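Local structure of ribosome-inactivating protein 3 (Zea mays, 2PQG) at residues A[185-197]-A[250-262]. The protein belongs to the plant ribosome-inactivating proteins and folds as a single chain of mixed alpha and beta structure. Sequence-based numbering, arbitrary orientation.
Sequences CEGLRFNTVSRTV and NEAARIVALVKNQ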
# COMPACT_ATOMS: atom_id res chain seq x y z
N CYS A 185 -2.65 2.16 0.19
CA CYS A 185 -1.73 2.97 0.97
C CYS A 185 -1.14 4.11 0.17
O CYS A 185 -1.25 5.28 0.55
CB CYS A 185 -0.58 2.14 1.50
SG CYS A 185 -1.09 0.83 2.59
N GLU A 186 -0.48 3.75 -0.92
CA GLU A 186 0.17 4.73 -1.78
C GLU A 186 -0.86 5.59 -2.50
O GLU A 186 -0.56 6.71 -2.90
CB GLU A 186 1.11 4.03 -2.76
CG GLU A 186 2.18 3.21 -2.06
CD GLU A 186 3.20 4.04 -1.29
OE1 GLU A 186 2.90 5.20 -0.95
OE2 GLU A 186 4.31 3.54 -1.01
N GLY A 187 -2.07 5.05 -2.67
CA GLY A 187 -3.11 5.83 -3.31
C GLY A 187 -3.51 6.94 -2.36
O GLY A 187 -3.83 8.06 -2.78
N LEU A 188 -3.49 6.65 -1.06
CA LEU A 188 -3.86 7.62 -0.03
C LEU A 188 -2.75 8.67 0.17
O LEU A 188 -3.03 9.86 0.31
CB LEU A 188 -4.15 6.90 1.30
CG LEU A 188 -5.35 5.95 1.39
CD1 LEU A 188 -5.28 5.17 2.70
CD2 LEU A 188 -6.66 6.72 1.31
N ARG A 189 -1.50 8.22 0.18
CA ARG A 189 -0.36 9.12 0.35
C ARG A 189 -0.16 10.08 -0.83
O ARG A 189 0.04 11.28 -0.64
CB ARG A 189 0.93 8.32 0.50
CG ARG A 189 1.16 7.63 1.81
CD ARG A 189 2.39 6.76 1.66
NE ARG A 189 2.75 6.09 2.90
CZ ARG A 189 3.82 5.32 3.04
NH1 ARG A 189 4.64 5.12 2.02
NH2 ARG A 189 4.09 4.76 4.22
N PHE A 190 -0.17 9.53 -2.04
CA PHE A 190 0.07 10.32 -3.24
C PHE A 190 -1.15 10.56 -4.10
O PHE A 190 -1.81 9.61 -4.52
CB PHE A 190 1.12 9.64 -4.12
CG PHE A 190 2.43 9.41 -3.44
CD1 PHE A 190 2.60 8.34 -2.56
CD2 PHE A 190 3.50 10.26 -3.67
CE1 PHE A 190 3.83 8.13 -1.93
CE2 PHE A 190 4.73 10.05 -3.05
CZ PHE A 190 4.89 8.98 -2.18
N ASN A 191 -1.44 11.83 -4.40
CA ASN A 191 -2.56 12.12 -5.29
C ASN A 191 -2.09 11.90 -6.73
O ASN A 191 -2.88 11.95 -7.67
CB ASN A 191 -3.09 13.55 -5.09
CG ASN A 191 -1.99 14.57 -4.89
OD1 ASN A 191 -2.17 15.76 -5.19
ND2 ASN A 191 -0.86 14.14 -4.37
N THR A 192 -0.79 11.65 -6.90
CA THR A 192 -0.27 11.37 -8.23
C THR A 192 -0.65 9.92 -8.56
O THR A 192 -0.90 9.57 -9.71
CB THR A 192 1.28 11.57 -8.29
OG1 THR A 192 1.76 11.24 -9.60
CG2 THR A 192 1.99 10.71 -7.24
N VAL A 193 -0.72 9.08 -7.53
CA VAL A 193 -1.09 7.68 -7.68
C VAL A 193 -2.61 7.53 -7.76
O VAL A 193 -3.12 6.78 -8.59
CB VAL A 193 -0.56 6.83 -6.50
CG1 VAL A 193 -1.20 5.44 -6.53
CG2 VAL A 193 0.95 6.72 -6.61
N SER A 194 -3.33 8.23 -6.88
CA SER A 194 -4.78 8.15 -6.89
C SER A 194 -5.31 8.69 -8.23
O SER A 194 -6.31 8.18 -8.74
CB SER A 194 -5.37 8.93 -5.72
OG SER A 194 -4.96 10.29 -5.76
N ARG A 195 -4.66 9.69 -8.81
CA ARG A 195 -5.11 10.22 -10.10
C ARG A 195 -4.89 9.19 -11.20
O ARG A 195 -5.75 8.98 -12.05
CB ARG A 195 -4.37 11.50 -10.48
CG ARG A 195 -4.75 12.73 -9.68
CD ARG A 195 -4.41 14.00 -10.45
NE ARG A 195 -3.00 14.05 -10.83
CZ ARG A 195 -2.02 14.43 -10.03
NH1 ARG A 195 -0.77 14.43 -10.48
NH2 ARG A 195 -2.28 14.83 -8.79
N THR A 196 -3.73 8.54 -11.18
CA THR A 196 -3.40 7.53 -12.18
C THR A 196 -4.21 6.25 -12.01
O THR A 196 -4.68 5.68 -12.99
CB THR A 196 -1.90 7.20 -12.15
OG1 THR A 196 -1.15 8.38 -12.46
CG2 THR A 196 -1.56 6.12 -13.17
N VAL A 197 -4.38 5.81 -10.77
CA VAL A 197 -5.14 4.59 -10.53
C VAL A 197 -6.63 4.81 -10.81
O VAL A 197 -7.30 3.88 -11.26
CB VAL A 197 -4.99 4.08 -9.08
CG1 VAL A 197 -5.91 2.87 -8.86
CG2 VAL A 197 -3.55 3.69 -8.82
N ASN A 250 5.23 23.71 -4.99
CA ASN A 250 4.09 23.73 -5.89
C ASN A 250 3.90 22.44 -6.68
O ASN A 250 2.77 21.96 -6.82
CB ASN A 250 4.20 24.92 -6.84
CG ASN A 250 3.81 26.23 -6.18
OD1 ASN A 250 4.32 26.58 -5.12
ND2 ASN A 250 2.91 26.96 -6.82
N GLU A 251 4.99 21.89 -7.21
CA GLU A 251 4.90 20.64 -7.96
C GLU A 251 4.66 19.52 -6.95
O GLU A 251 3.94 18.56 -7.22
CB GLU A 251 6.20 20.37 -8.72
CG GLU A 251 6.64 21.50 -9.64
CD GLU A 251 7.63 21.04 -10.70
OE1 GLU A 251 8.40 20.09 -10.42
OE2 GLU A 251 7.65 21.64 -11.80
N ALA A 252 5.27 19.67 -5.78
CA ALA A 252 5.13 18.69 -4.72
C ALA A 252 3.66 18.57 -4.31
O ALA A 252 3.21 17.49 -3.92
CB ALA A 252 5.98 19.09 -3.52
N ALA A 253 2.92 19.67 -4.42
CA ALA A 253 1.51 19.66 -4.05
C ALA A 253 0.68 18.88 -5.07
O ALA A 253 -0.46 18.49 -4.80
CB ALA A 253 0.99 21.09 -3.93
N ARG A 254 1.24 18.64 -6.24
CA ARG A 254 0.54 17.90 -7.29
C ARG A 254 0.89 16.41 -7.19
O ARG A 254 0.39 15.59 -7.97
CB ARG A 254 0.99 18.38 -8.66
CG ARG A 254 0.24 19.56 -9.21
CD ARG A 254 -0.31 19.26 -10.60
NE ARG A 254 -1.40 18.28 -10.58
CZ ARG A 254 -2.12 17.93 -11.64
NH1 ARG A 254 -1.88 18.48 -12.82
NH2 ARG A 254 -3.09 17.03 -11.52
N ILE A 255 1.69 16.07 -6.20
CA ILE A 255 2.23 14.73 -6.06
C ILE A 255 1.89 13.99 -4.78
O ILE A 255 1.42 12.85 -4.83
CB ILE A 255 3.78 14.86 -6.20
CG1 ILE A 255 4.16 15.24 -7.64
CG2 ILE A 255 4.48 13.59 -5.77
CD1 ILE A 255 5.65 15.47 -7.83
N VAL A 256 2.18 14.62 -3.65
CA VAL A 256 1.87 14.03 -2.36
C VAL A 256 0.63 14.69 -1.78
O VAL A 256 0.46 15.91 -1.88
CB VAL A 256 3.03 14.18 -1.35
CG1 VAL A 256 4.10 13.13 -1.63
CG2 VAL A 256 3.62 15.57 -1.44
N ALA A 257 -0.24 13.88 -1.20
CA ALA A 257 -1.48 14.38 -0.61
C ALA A 257 -1.34 14.50 0.89
O ALA A 257 -1.85 15.44 1.49
CB ALA A 257 -2.64 13.45 -0.97
N LEU A 258 -0.63 13.55 1.50
CA LEU A 258 -0.42 13.57 2.95
C LEU A 258 1.05 13.36 3.28
O LEU A 258 1.67 12.39 2.83
CB LEU A 258 -1.26 12.48 3.61
CG LEU A 258 -2.77 12.52 3.39
CD1 LEU A 258 -3.37 11.18 3.81
CD2 LEU A 258 -3.39 13.68 4.16
N VAL A 259 1.62 14.25 4.09
CA VAL A 259 3.03 14.12 4.44
C VAL A 259 3.28 13.51 5.80
O VAL A 259 2.49 13.65 6.74
CB VAL A 259 3.77 15.46 4.39
CG1 VAL A 259 3.70 16.03 2.99
CG2 VAL A 259 3.19 16.42 5.41
N LYS A 260 4.41 12.83 5.88
CA LYS A 260 4.87 12.17 7.09
C LYS A 260 5.36 13.22 8.09
O LYS A 260 6.21 14.06 7.77
CB LYS A 260 6.00 11.22 6.71
CG LYS A 260 6.45 10.30 7.80
CD LYS A 260 7.26 9.19 7.16
CE LYS A 260 7.82 8.24 8.19
NZ LYS A 260 7.68 8.80 9.55
N ASN A 261 4.79 13.16 9.30
CA ASN A 261 5.13 14.10 10.36
C ASN A 261 6.59 13.99 10.77
O ASN A 261 7.05 12.93 11.21
CB ASN A 261 4.27 13.83 11.60
CG ASN A 261 4.15 15.06 12.50
OD1 ASN A 261 5.09 15.86 12.63
ND2 ASN A 261 3.00 15.19 13.15
N GLN A 262 7.31 15.10 10.64
CA GLN A 262 8.71 15.15 11.04
C GLN A 262 8.80 15.37 12.55
O GLN A 262 9.78 14.97 13.19
CB GLN A 262 9.44 16.25 10.29
CG GLN A 262 9.80 15.88 8.87
CD GLN A 262 9.74 14.38 8.61
OE1 GLN A 262 8.75 13.88 8.07
NE2 GLN A 262 10.79 13.66 8.99
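Phe190 meets Val256 obliquely through CE2, 3.4 Å from Val256 CG1, and Ile255 CG2 touches the ring at CD2; all three are apolar and buried together. The carbonyl O of Ile255 sits at the ring edge and accepts a rather bent bond from Thr192 N (3.3 Å), while the methyl CG2 of Thr192 packs on Ile255 CG2 and its hydroxyl turns to Gln213. Phe190 is the first residue to leave helix 171-189 and stands at the N-cap position of helix 191-199, a helix break in the mainly helical part of the ribosome-inactivating protein fold, where the irregular chain leaving helix 249-252 passes. Because helix 171-189 ends here, Arg189 O instead accepts two backbone donors, Ala257 N at 2.7 Å and Leu258 N at 3.2 Å. Ala257 is small enough to set its methyl close against this carbonyl. Arginine suits the exposed margin, since both terminal nitrogens of Arg195 can hold one oxygen: NH1 (3.0 Å) and NH2 (2.9 Å) grip Arg254 O end-on, in the guanidinium plane. Arg254 NH2 covers one face of that group, the two planes 46° apart, and this carbonyl, from Arg254's own backbone, probably offsets part of the like-charge repulsion.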